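PDB 6ZMV: muramidase from Trichobolus zukalii, which hydrolyses the glycan strands of bacterial peptidoglycan as a fungal lysozyme of glycoside hydrolase family 25. Local coordinates for residues Gln72-Phe77 / Lys124-Arg129; Met132-Tyr137 / Val157-Ser162; Trp172-Ile177 / Ser192-Leu197. One frame throughout, in Å; residues are numbered along the deposited sequence.

Interaction 1 of 3, residues Gln72-Phe77 / Lys124-Arg129. With SO4 (sulfate ion), chain G.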
loop_
_atom_site.group_PDB
_atom_site.type_symbol
_atom_site.label_atom_id
_atom_site.label_comp_id
_atom_site.label_asym_id
_atom_site.label_seq_id
_atom_site.Cartn_x
_atom_site.Cartn_y
_atom_site.Cartn_z
ATOM N N GLN A 72 8.768 10.229 -7.431
ATOM C CA GLN A 72 8.344 9.612 -6.160
ATOM C C GLN A 72 8.518 8.086 -6.178
ATOM O O GLN A 72 8.911 7.546 -5.132
ATOM C CB GLN A 72 6.936 10.078 -5.831
ATOM C CG GLN A 72 6.983 11.467 -5.231
ATOM C CD GLN A 72 5.654 12.054 -4.827
ATOM O OE1 GLN A 72 4.832 11.456 -4.136
ATOM N NE2 GLN A 72 5.448 13.312 -5.207
ATOM N N ALA A 73 8.326 7.438 -7.305
ATOM C CA ALA A 73 8.632 6.003 -7.385
ATOM C C ALA A 73 10.124 5.752 -7.158
ATOM O O ALA A 73 10.462 4.819 -6.434
ATOM C CB ALA A 73 8.193 5.404 -8.696
ATOM N N ASP A 74 10.993 6.604 -7.697
ATOM C CA ASP A 74 12.444 6.408 -7.506
ATOM C C ASP A 74 12.761 6.548 -6.009
ATOM O O ASP A 74 13.528 5.760 -5.433
ATOM C CB ASP A 74 13.228 7.497 -8.246
ATOM C CG ASP A 74 13.364 7.269 -9.722
ATOM O OD1 ASP A 74 13.064 6.179 -10.173
ATOM O OD2 ASP A 74 13.770 8.234 -10.407
ATOM N N PHE A 75 12.205 7.581 -5.376
ATOM C CA PHE A 75 12.465 7.876 -3.965
ATOM C C PHE A 75 11.981 6.731 -3.075
ATOM O O PHE A 75 12.696 6.268 -2.190
ATOM C CB PHE A 75 11.834 9.229 -3.618
ATOM C CG PHE A 75 12.064 9.635 -2.200
ATOM C CD1 PHE A 75 13.345 9.881 -1.723
ATOM C CD2 PHE A 75 10.990 9.904 -1.373
ATOM C CE1 PHE A 75 13.510 10.294 -0.412
ATOM C CE2 PHE A 75 11.159 10.259 -0.049
ATOM C CZ PHE A 75 12.416 10.450 0.419
ATOM N N PHE A 76 10.772 6.274 -3.314
ATOM C CA PHE A 76 10.197 5.121 -2.579
ATOM C C PHE A 76 11.102 3.895 -2.730
ATOM O O PHE A 76 11.439 3.226 -1.773
ATOM C CB PHE A 76 8.806 4.864 -3.085
ATOM C CG PHE A 76 8.135 3.632 -2.558
ATOM C CD1 PHE A 76 8.052 3.371 -1.213
ATOM C CD2 PHE A 76 7.554 2.758 -3.443
ATOM C CE1 PHE A 76 7.382 2.259 -0.757
ATOM C CE2 PHE A 76 6.848 1.632 -2.990
ATOM C CZ PHE A 76 6.750 1.418 -1.626
ATOM N N PHE A 77 11.433 3.588 -3.981
ATOM C CA PHE A 77 12.170 2.364 -4.286
ATOM C C PHE A 77 13.519 2.355 -3.575
ATOM O O PHE A 77 13.901 1.262 -3.081
ATOM C CB PHE A 77 12.325 2.249 -5.803
ATOM C CG PHE A 77 13.084 1.023 -6.220
ATOM C CD1 PHE A 77 12.464 -0.225 -6.188
ATOM C CD2 PHE A 77 14.431 1.112 -6.583
ATOM C CE1 PHE A 77 13.175 -1.355 -6.558
ATOM C CE2 PHE A 77 15.120 0.005 -7.017
ATOM C CZ PHE A 77 14.498 -1.228 -6.956
ATOM N N LYS A 124 7.414 -0.530 -11.692
ATOM C CA LYS A 124 7.517 -1.775 -12.432
ATOM C C LYS A 124 8.908 -1.961 -13.018
ATOM O O LYS A 124 9.461 -3.068 -12.892
ATOM C CB LYS A 124 6.445 -1.793 -13.522
ATOM C CG LYS A 124 6.484 -2.890 -14.575
ATOM C CD LYS A 124 6.117 -4.202 -14.088
ATOM C CE LYS A 124 6.034 -5.176 -15.237
ATOM N NZ LYS A 124 5.941 -6.567 -14.721
ATOM N N THR A 125 9.470 -0.952 -13.678
ATOM C CA THR A 125 10.808 -1.164 -14.265
ATOM C C THR A 125 11.841 -1.310 -13.172
ATOM O O THR A 125 12.795 -2.072 -13.363
ATOM C CB THR A 125 11.174 -0.098 -15.292
ATOM O OG1 THR A 125 12.254 -0.633 -16.053
ATOM C CG2 THR A 125 11.499 1.242 -14.690
ATOM N N LEU A 126 11.705 -0.601 -12.041
ATOM C CA LEU A 126 12.753 -0.661 -10.990
ATOM C C LEU A 126 12.693 -2.011 -10.264
ATOM O O LEU A 126 13.779 -2.592 -9.982
ATOM C CB LEU A 126 12.490 0.461 -9.994
ATOM C CG LEU A 126 12.782 1.851 -10.509
ATOM C CD1 LEU A 126 12.336 2.891 -9.481
ATOM C CD2 LEU A 126 14.256 2.034 -10.893
ATOM N N SER A 127 11.488 -2.483 -9.932
ATOM C CA SER A 127 11.313 -3.668 -9.056
ATOM C C SER A 127 11.107 -4.967 -9.844
ATOM O O SER A 127 11.318 -6.038 -9.233
ATOM C CB SER A 127 10.138 -3.474 -8.123
ATOM O OG SER A 127 8.916 -3.669 -8.819
ATOM N N GLY A 128 10.588 -4.869 -11.066
ATOM C CA GLY A 128 10.117 -6.033 -11.808
ATOM C C GLY A 128 8.652 -6.282 -11.765
ATOM O O GLY A 128 8.168 -7.045 -12.613
ATOM N N ARG A 129 7.912 -5.608 -10.901
ATOM C CA ARG A 129 6.486 -5.850 -10.786
ATOM C C ARG A 129 5.739 -4.579 -10.475
ATOM O O ARG A 129 6.296 -3.575 -10.035
ATOM C CB ARG A 129 6.170 -6.970 -9.822
ATOM C CG ARG A 129 6.435 -6.575 -8.394
ATOM C CD ARG A 129 6.221 -7.780 -7.476
ATOM N NE ARG A 129 4.839 -8.288 -7.478
ATOM C CZ ARG A 129 4.401 -9.262 -6.728
ATOM N NH1 ARG A 129 3.124 -9.588 -6.746
ATOM N NH2 ARG A 129 5.238 -9.868 -5.911
HETATM S S SO4 G . 3.520 -8.304 -12.036
HETATM O O1 SO4 G . 3.946 -7.030 -12.567
HETATM O O2 SO4 G . 3.082 -7.993 -10.712
HETATM O O3 SO4 G . 2.403 -8.755 -12.835
HETATM O O4 SO4 G . 4.583 -9.283 -11.986
#

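Interaction 2 of 3, residues Met132-Tyr137 / Val157-Ser162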
loop_
_atom_site.group_PDB
_atom_site.type_symbol
_atom_site.label_atom_id
_atom_site.label_comp_id
_atom_site.label_asym_id
_atom_site.label_seq_id
_atom_site.Cartn_x
_atom_site.Cartn_y
_atom_site.Cartn_z
ATOM N N MET A 132 1.078 -2.302 -5.600
ATOM C CA MET A 132 -0.333 -2.236 -5.161
ATOM C C MET A 132 -0.755 -0.762 -5.107
ATOM O O MET A 132 0.100 0.119 -4.873
ATOM C CB MET A 132 -0.500 -2.877 -3.781
ATOM C CG MET A 132 0.155 -4.247 -3.687
ATOM S SD MET A 132 -0.360 -5.281 -2.339
ATOM C CE MET A 132 0.362 -4.356 -0.987
ATOM N N ILE A 133 -2.040 -0.511 -5.272
ATOM C CA ILE A 133 -2.634 0.845 -5.143
ATOM C C ILE A 133 -3.603 0.815 -3.988
ATOM O O ILE A 133 -4.574 0.012 -4.046
ATOM C CB ILE A 133 -3.283 1.324 -6.427
ATOM C CG1 ILE A 133 -2.219 1.487 -7.515
ATOM C CG2 ILE A 133 -4.037 2.610 -6.182
ATOM C CD1 ILE A 133 -2.827 1.771 -8.901
ATOM N N TYR A 134 -3.420 1.694 -3.017
ATOM C CA TYR A 134 -4.343 1.908 -1.897
ATOM C C TYR A 134 -5.213 3.090 -2.206
ATOM O O TYR A 134 -4.720 4.170 -2.592
ATOM C CB TYR A 134 -3.550 2.157 -0.606
ATOM C CG TYR A 134 -4.375 2.625 0.560
ATOM C CD1 TYR A 134 -4.700 3.961 0.708
ATOM C CD2 TYR A 134 -4.773 1.754 1.552
ATOM C CE1 TYR A 134 -5.421 4.394 1.807
ATOM C CE2 TYR A 134 -5.513 2.184 2.637
ATOM C CZ TYR A 134 -5.844 3.508 2.775
ATOM O OH TYR A 134 -6.533 3.942 3.873
ATOM N N THR A 135 -6.499 2.921 -1.990
ATOM C CA THR A 135 -7.468 4.014 -2.151
ATOM C C THR A 135 -8.722 3.691 -1.380
ATOM O O THR A 135 -9.078 2.513 -1.187
ATOM C CB THR A 135 -7.790 4.251 -3.654
ATOM O OG1 THR A 135 -8.607 5.406 -3.850
ATOM C CG2 THR A 135 -8.392 3.052 -4.352
ATOM N N GLY A 136 -9.498 4.723 -1.086
ATOM C CA GLY A 136 -10.921 4.559 -0.779
ATOM C C GLY A 136 -11.742 4.645 -2.044
ATOM O O GLY A 136 -11.274 5.138 -3.061
ATOM N N TYR A 137 -12.990 4.232 -1.970
ATOM C CA TYR A 137 -13.868 4.149 -3.142
ATOM C C TYR A 137 -14.137 5.567 -3.677
ATOM O O TYR A 137 -13.923 5.831 -4.865
ATOM C CB TYR A 137 -15.188 3.497 -2.755
ATOM C CG TYR A 137 -16.185 3.468 -3.885
ATOM C CD1 TYR A 137 -16.120 2.437 -4.801
ATOM C CD2 TYR A 137 -17.171 4.419 -4.031
ATOM C CE1 TYR A 137 -16.985 2.378 -5.864
ATOM C CE2 TYR A 137 -18.057 4.332 -5.062
ATOM C CZ TYR A 137 -17.950 3.335 -6.006
ATOM O OH TYR A 137 -18.844 3.242 -7.032
ATOM N N VAL A 157 -5.703 -2.256 -2.881
ATOM C CA VAL A 157 -5.883 -2.219 -1.410
ATOM C C VAL A 157 -6.990 -1.209 -1.150
ATOM O O VAL A 157 -6.813 -0.014 -1.412
ATOM C CB VAL A 157 -4.598 -1.898 -0.668
ATOM C CG1 VAL A 157 -4.810 -1.973 0.830
ATOM C CG2 VAL A 157 -3.465 -2.839 -1.123
ATOM N N LEU A 158 -8.163 -1.679 -0.780
ATOM C CA LEU A 158 -9.362 -0.855 -0.665
ATOM C C LEU A 158 -9.652 -0.546 0.799
ATOM O O LEU A 158 -9.780 -1.458 1.618
ATOM C CB LEU A 158 -10.533 -1.581 -1.274
ATOM C CG LEU A 158 -11.849 -0.829 -1.370
ATOM C CD1 LEU A 158 -11.733 0.492 -2.103
ATOM C CD2 LEU A 158 -12.901 -1.695 -2.034
ATOM N N ALA A 159 -9.775 0.730 1.104
ATOM C CA ALA A 159 -10.118 1.172 2.468
ATOM C C ALA A 159 -11.608 1.387 2.567
ATOM O O ALA A 159 -12.144 2.183 1.806
ATOM C CB ALA A 159 -9.371 2.427 2.818
ATOM N N ARG A 160 -12.260 0.739 3.506
ATOM C CA ARG A 160 -13.680 0.980 3.828
ATOM C C ARG A 160 -13.929 0.492 5.234
ATOM O O ARG A 160 -13.810 -0.695 5.495
ATOM C CB ARG A 160 -14.623 0.308 2.854
ATOM C CG ARG A 160 -15.995 0.898 3.042
ATOM C CD ARG A 160 -17.141 0.061 2.731
ATOM N NE ARG A 160 -18.365 0.741 3.028
ATOM C CZ ARG A 160 -19.535 0.132 2.981
ATOM N NH1 ARG A 160 -20.640 0.848 3.084
ATOM N NH2 ARG A 160 -19.591 -1.162 2.749
ATOM N N TYR A 161 -14.223 1.398 6.142
ATOM C CA TYR A 161 -14.333 1.067 7.577
ATOM C C TYR A 161 -15.794 0.731 7.851
ATOM O O TYR A 161 -16.574 1.576 8.256
ATOM C CB TYR A 161 -13.755 2.177 8.435
ATOM C CG TYR A 161 -12.286 2.504 8.216
ATOM C CD1 TYR A 161 -11.423 1.724 7.473
ATOM C CD2 TYR A 161 -11.797 3.679 8.771
ATOM C CE1 TYR A 161 -10.115 2.096 7.271
ATOM C CE2 TYR A 161 -10.475 4.048 8.613
ATOM C CZ TYR A 161 -9.649 3.243 7.846
ATOM O OH TYR A 161 -8.380 3.611 7.576
ATOM N N SER A 162 -16.146 -0.509 7.543
ATOM C CA SER A 162 -17.518 -1.000 7.594
ATOM C C SER A 162 -17.472 -2.496 7.836
ATOM O O SER A 162 -16.406 -3.077 7.708
ATOM C CB SER A 162 -18.236 -0.670 6.315
ATOM O OG SER A 162 -19.558 -1.125 6.367
HETATM O O HOH W 1 -14.167 2.399 -0.083
HETATM O O HOH W 2 -14.160 3.691 0.903
#

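Interaction 3 of 3, residues Trp172-Ile177 / Ser192-Leu197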
loop_
_atom_site.group_PDB
_atom_site.type_symbol
_atom_site.label_atom_id
_atom_site.label_comp_id
_atom_site.label_asym_id
_atom_site.label_seq_id
_atom_site.Cartn_x
_atom_site.Cartn_y
_atom_site.Cartn_z
ATOM N N TRP A 172 -11.773 -2.793 -10.997
ATOM C CA TRP A 172 -11.071 -3.958 -10.360
ATOM C C TRP A 172 -12.067 -5.069 -10.141
ATOM O O TRP A 172 -13.243 -4.812 -9.853
ATOM C CB TRP A 172 -10.433 -3.499 -9.064
ATOM C CG TRP A 172 -9.023 -2.981 -9.144
ATOM C CD1 TRP A 172 -7.897 -3.752 -9.271
ATOM C CD2 TRP A 172 -8.545 -1.639 -9.079
ATOM N NE1 TRP A 172 -6.778 -2.982 -9.283
ATOM C CE2 TRP A 172 -7.138 -1.675 -9.134
ATOM C CE3 TRP A 172 -9.192 -0.415 -8.918
ATOM C CZ2 TRP A 172 -6.374 -0.489 -9.055
ATOM C CZ3 TRP A 172 -8.437 0.744 -8.884
ATOM C CH2 TRP A 172 -7.041 0.695 -8.905
ATOM N N GLY A 173 -11.600 -6.266 -10.204
ATOM C CA GLY A 173 -12.665 -7.301 -9.955
ATOM C C GLY A 173 -13.069 -7.373 -8.457
ATOM O O GLY A 173 -14.140 -7.815 -8.051
ATOM N N TYR A 174 -12.098 -7.107 -7.661
ATOM C CA TYR A 174 -12.049 -7.403 -6.230
ATOM C C TYR A 174 -10.859 -6.654 -5.684
ATOM O O TYR A 174 -9.917 -6.317 -6.409
ATOM C CB TYR A 174 -11.883 -8.906 -5.942
ATOM C CG TYR A 174 -10.746 -9.510 -6.729
ATOM C CD1 TYR A 174 -10.904 -9.969 -8.025
ATOM C CD2 TYR A 174 -9.488 -9.572 -6.168
ATOM C CE1 TYR A 174 -9.828 -10.434 -8.739
ATOM C CE2 TYR A 174 -8.394 -9.999 -6.894
ATOM C CZ TYR A 174 -8.564 -10.441 -8.180
ATOM O OH TYR A 174 -7.495 -10.904 -8.874
ATOM N N GLN A 175 -10.907 -6.399 -4.382
ATOM C CA GLN A 175 -9.729 -5.900 -3.646
ATOM C C GLN A 175 -8.836 -7.096 -3.306
ATOM O O GLN A 175 -9.312 -8.156 -2.926
ATOM C CB GLN A 175 -10.178 -5.166 -2.384
ATOM C CG GLN A 175 -10.433 -6.008 -1.133
ATOM C CD GLN A 175 -11.592 -6.969 -1.125
ATOM O OE1 GLN A 175 -11.733 -7.791 -0.162
ATOM N NE2 GLN A 175 -12.452 -6.844 -2.076
ATOM N N THR A 176 -7.541 -6.890 -3.403
ATOM C CA THR A 176 -6.539 -7.843 -2.914
ATOM C C THR A 176 -6.442 -7.781 -1.387
ATOM O O THR A 176 -6.285 -8.832 -0.712
ATOM C CB THR A 176 -5.233 -7.640 -3.661
ATOM O OG1 THR A 176 -5.440 -7.924 -5.040
ATOM C CG2 THR A 176 -4.135 -8.497 -3.119
ATOM N N ILE A 177 -6.453 -6.595 -0.838
ATOM C CA ILE A 177 -6.417 -6.350 0.615
ATOM C C ILE A 177 -7.529 -5.358 0.911
ATOM O O ILE A 177 -7.719 -4.406 0.151
ATOM C CB ILE A 177 -5.022 -5.897 1.100
ATOM C CG1 ILE A 177 -3.945 -6.948 0.820
ATOM C CG2 ILE A 177 -5.033 -5.469 2.569
ATOM C CD1 ILE A 177 -2.520 -6.453 0.899
ATOM N N SER A 192 -7.097 -7.062 5.866
ATOM C CA SER A 192 -7.442 -8.464 5.576
ATOM C C SER A 192 -7.135 -8.786 4.113
ATOM O O SER A 192 -7.643 -8.082 3.211
ATOM C CB SER A 192 -8.921 -8.697 5.847
ATOM O OG SER A 192 -9.269 -10.061 5.671
ATOM N N PHE A 193 -6.311 -9.783 3.907
ATOM C CA PHE A 193 -6.018 -10.235 2.551
ATOM C C PHE A 193 -7.136 -11.152 2.059
ATOM O O PHE A 193 -7.620 -11.997 2.802
ATOM C CB PHE A 193 -4.681 -10.949 2.548
ATOM C CG PHE A 193 -4.385 -11.703 1.283
ATOM C CD1 PHE A 193 -3.906 -11.031 0.169
ATOM C CD2 PHE A 193 -4.663 -13.061 1.190
ATOM C CE1 PHE A 193 -3.682 -11.687 -1.021
ATOM C CE2 PHE A 193 -4.480 -13.718 -0.023
ATOM C CZ PHE A 193 -3.958 -13.037 -1.097
ATOM N N ASN A 194 -7.473 -10.970 0.796
ATOM C CA ASN A 194 -8.575 -11.707 0.124
ATOM C C ASN A 194 -8.121 -13.083 -0.377
ATOM O O ASN A 194 -7.712 -13.252 -1.520
ATOM C CB ASN A 194 -9.068 -10.814 -0.992
ATOM C CG ASN A 194 -10.332 -11.293 -1.669
ATOM O OD1 ASN A 194 -10.668 -12.459 -1.529
ATOM N ND2 ASN A 194 -11.006 -10.478 -2.448
ATOM N N GLY A 195 -8.278 -14.046 0.474
ATOM C CA GLY A 195 -7.827 -15.413 0.206
ATOM C C GLY A 195 -6.980 -15.993 1.315
ATOM O O GLY A 195 -6.911 -15.443 2.411
ATOM N N SER A 196 -6.396 -17.107 1.020
ATOM C CA SER A 196 -5.721 -17.927 2.048
ATOM C C SER A 196 -4.237 -17.517 2.202
ATOM O O SER A 196 -3.709 -16.772 1.380
ATOM C CB SER A 196 -5.776 -19.402 1.660
ATOM O OG SER A 196 -4.880 -19.675 0.611
ATOM N N LEU A 197 -3.577 -18.032 3.257
ATOM C CA LEU A 197 -2.161 -17.725 3.441
ATOM C C LEU A 197 -1.342 -18.248 2.237
ATOM O O LEU A 197 -0.386 -17.586 1.827
ATOM C CB LEU A 197 -1.674 -18.368 4.732
ATOM C CG LEU A 197 -0.220 -18.092 5.087
ATOM C CD1 LEU A 197 0.143 -16.605 5.096
ATOM C CD2 LEU A 197 0.107 -18.727 6.416
HETATM O O HOH W 3 -10.019 -8.746 1.910
#

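Interaction 1 of 3, residues Gln72-Phe77 / Lys124-Arg129
Phe77 and Leu126 make most of this contact, a small apolar join between two helices, 69-78 and 109-127, on the outside of the barrel-like GH25 fold. The phenylalanine ring lies flat against the leucine: Leu126 CB stands 3.7 Å from the centroid of the Phe77 ring and only 4° off its normal, a CH-pi contact over the middle of one face. A first torsion of 179° turns the Phe77 ring away from its own backbone N and carries it along the neighbouring helix toward that helix's C-terminal turn. There Phe77 CZ comes within 3.4 Å of Leu126 O, and Phe77 CE1 lies against CA and CB of Ser127. Leu126 answers with its CD1 branch, which packs on Phe77 CB at 3.7 Å and also meets Asp74 OD1 at 3.4 Å. That carboxylate has its main partner in the same neighbouring helix, a salt bridge to Arg122, so a charged link flanks the apolar one. An alanine in place of Phe77 would be likely to leave Leu126 CB without its aromatic cover and open a gap beside the last turn of helix 109-127. Ser127 opens an ST turn round Gly128, the first residue to leave the helix, with positive phi: Arg129 N donates to Ser127 OG at 3.0 Å. Lys124 reaches over the same bend, its NZ giving one bond to Gly128 O, from above the carbonyl plane, and another of 3.0 Å to O1 of a sulfate ion.

Interaction 2 of 3, residues Met132-Tyr137 / Val157-Ser162
Val157 packs between Met132 and Tyr134 at the closely fitted end of this contact, where two parallel strands run side by side, the axes of these short strand segments approaching to 4.7 Å with their directions 17° apart. Its two methyl groups divide the work: with CG1 anti to the backbone N (chi1 -176°), that branch meets the edge of the Tyr134 ring at CD2, 3.8 Å away, while CG2 turns to Met132, touching CB, SD and CE. Beneath these side chains the backbones are joined by three hydrogen bonds. Val157 N donates to Ile133 O at 2.8 Å and almost straight (175°), Thr135 N approaches Val157 O nearly along the C=O axis, and Ala159 N donates to Thr135 O. The strands 132-136 and 156-159, with helix 137-144 between them in sequence, form a right-handed beta-alpha-beta unit of the TIM-barrel-like GH25 fold. Farther along, Tyr134 reaches over Ala159, its OH 3.4 Å from Ala159 CB. That hydroxyl bonds to Gln179, as does the hydroxyl of Tyr161, so one glutamine ties both tyrosines together. Tyr134 OH and Gly136 N also bind glycerol, consistent with a pocket at this end of the strands. Past Gly136, at the N-cap of helix 137-144, the segments part toward the solvent side, where Tyr161 is exposed. Leu158 CD1 still lies 3.9 Å from Tyr137 N, but the polar link becomes indirect: a water, modelled at two positions too close to be filled together, accepts from Tyr137 N and donates to Ala159 O.

Interaction 3 of 3, residues Trp172-Ile177 / Ser192-Leu197
Asn194 holds the loop before strand 177-181 with two direct hydrogen bonds, one from its backbone and one from its side chain. Asn194 N donates to Thr176 O at 2.9 Å, close to straight at 169°. The amide then reaches one residue farther back: the Asn194 side chain extends away from its own N, chi1 -171°, which sends ND2 to Gln175 O at 2.9 Å, nearly in line with that carbonyl and within the plane of its own amide. The side-chain amide of Gln175 lies across that of Asn194 with the planes 27° apart, but the two groups are not bonded. Instead Gln175 OE1 is linked through a water, which donates both to it and to Ser192 O. A CA-H...O contact runs from Ile177 CA to Ser192 O, at 3.4 Å.

Apolar contacts gather about Phe193. Ile177 CG1 comes to the edge of its ring, 4.1 Å from CD1, and Thr176 CG2 lies 3.8 Å from Phe193 CE1. Leu200 and Leu203 of helix 197-205 and Phe26 of strand 26-33 also touch the phenylalanine, placing it between the sheet and the C-terminal helix. Ile177 and Phe193 form an antiparallel non-hydrogen-bonded pair, and Asn194 centres an inverse gamma turn as the chain leaves the sheet: the open end of the beta hairpin formed by strands 177-181 and 189-193 in the TIM-barrel-like GH25 fold.

How the interactions relate
The three contacts follow one another along the chain. Interaction 1 lies on the outer helices, and its segment 124-129 leads almost directly into strand 132-136 of interaction 2, although their centres are about 21 Å apart, on opposite sides of the chain's centre. Interactions 2 and 3 are neighbours in one sheet, about 11 Å between centres; Leu158 N probably bonds to Ile177 O at 2.9 Å. Tyr134 of interaction 2 touches Asp95 and Glu97, probably the acidic pair of the GH25 active site, at the C-terminal ends of the parallel strands. The glycerol molecules bind at this end, whereas the sulfate sits by interaction 1, and both probably come from the crystallisation liquor.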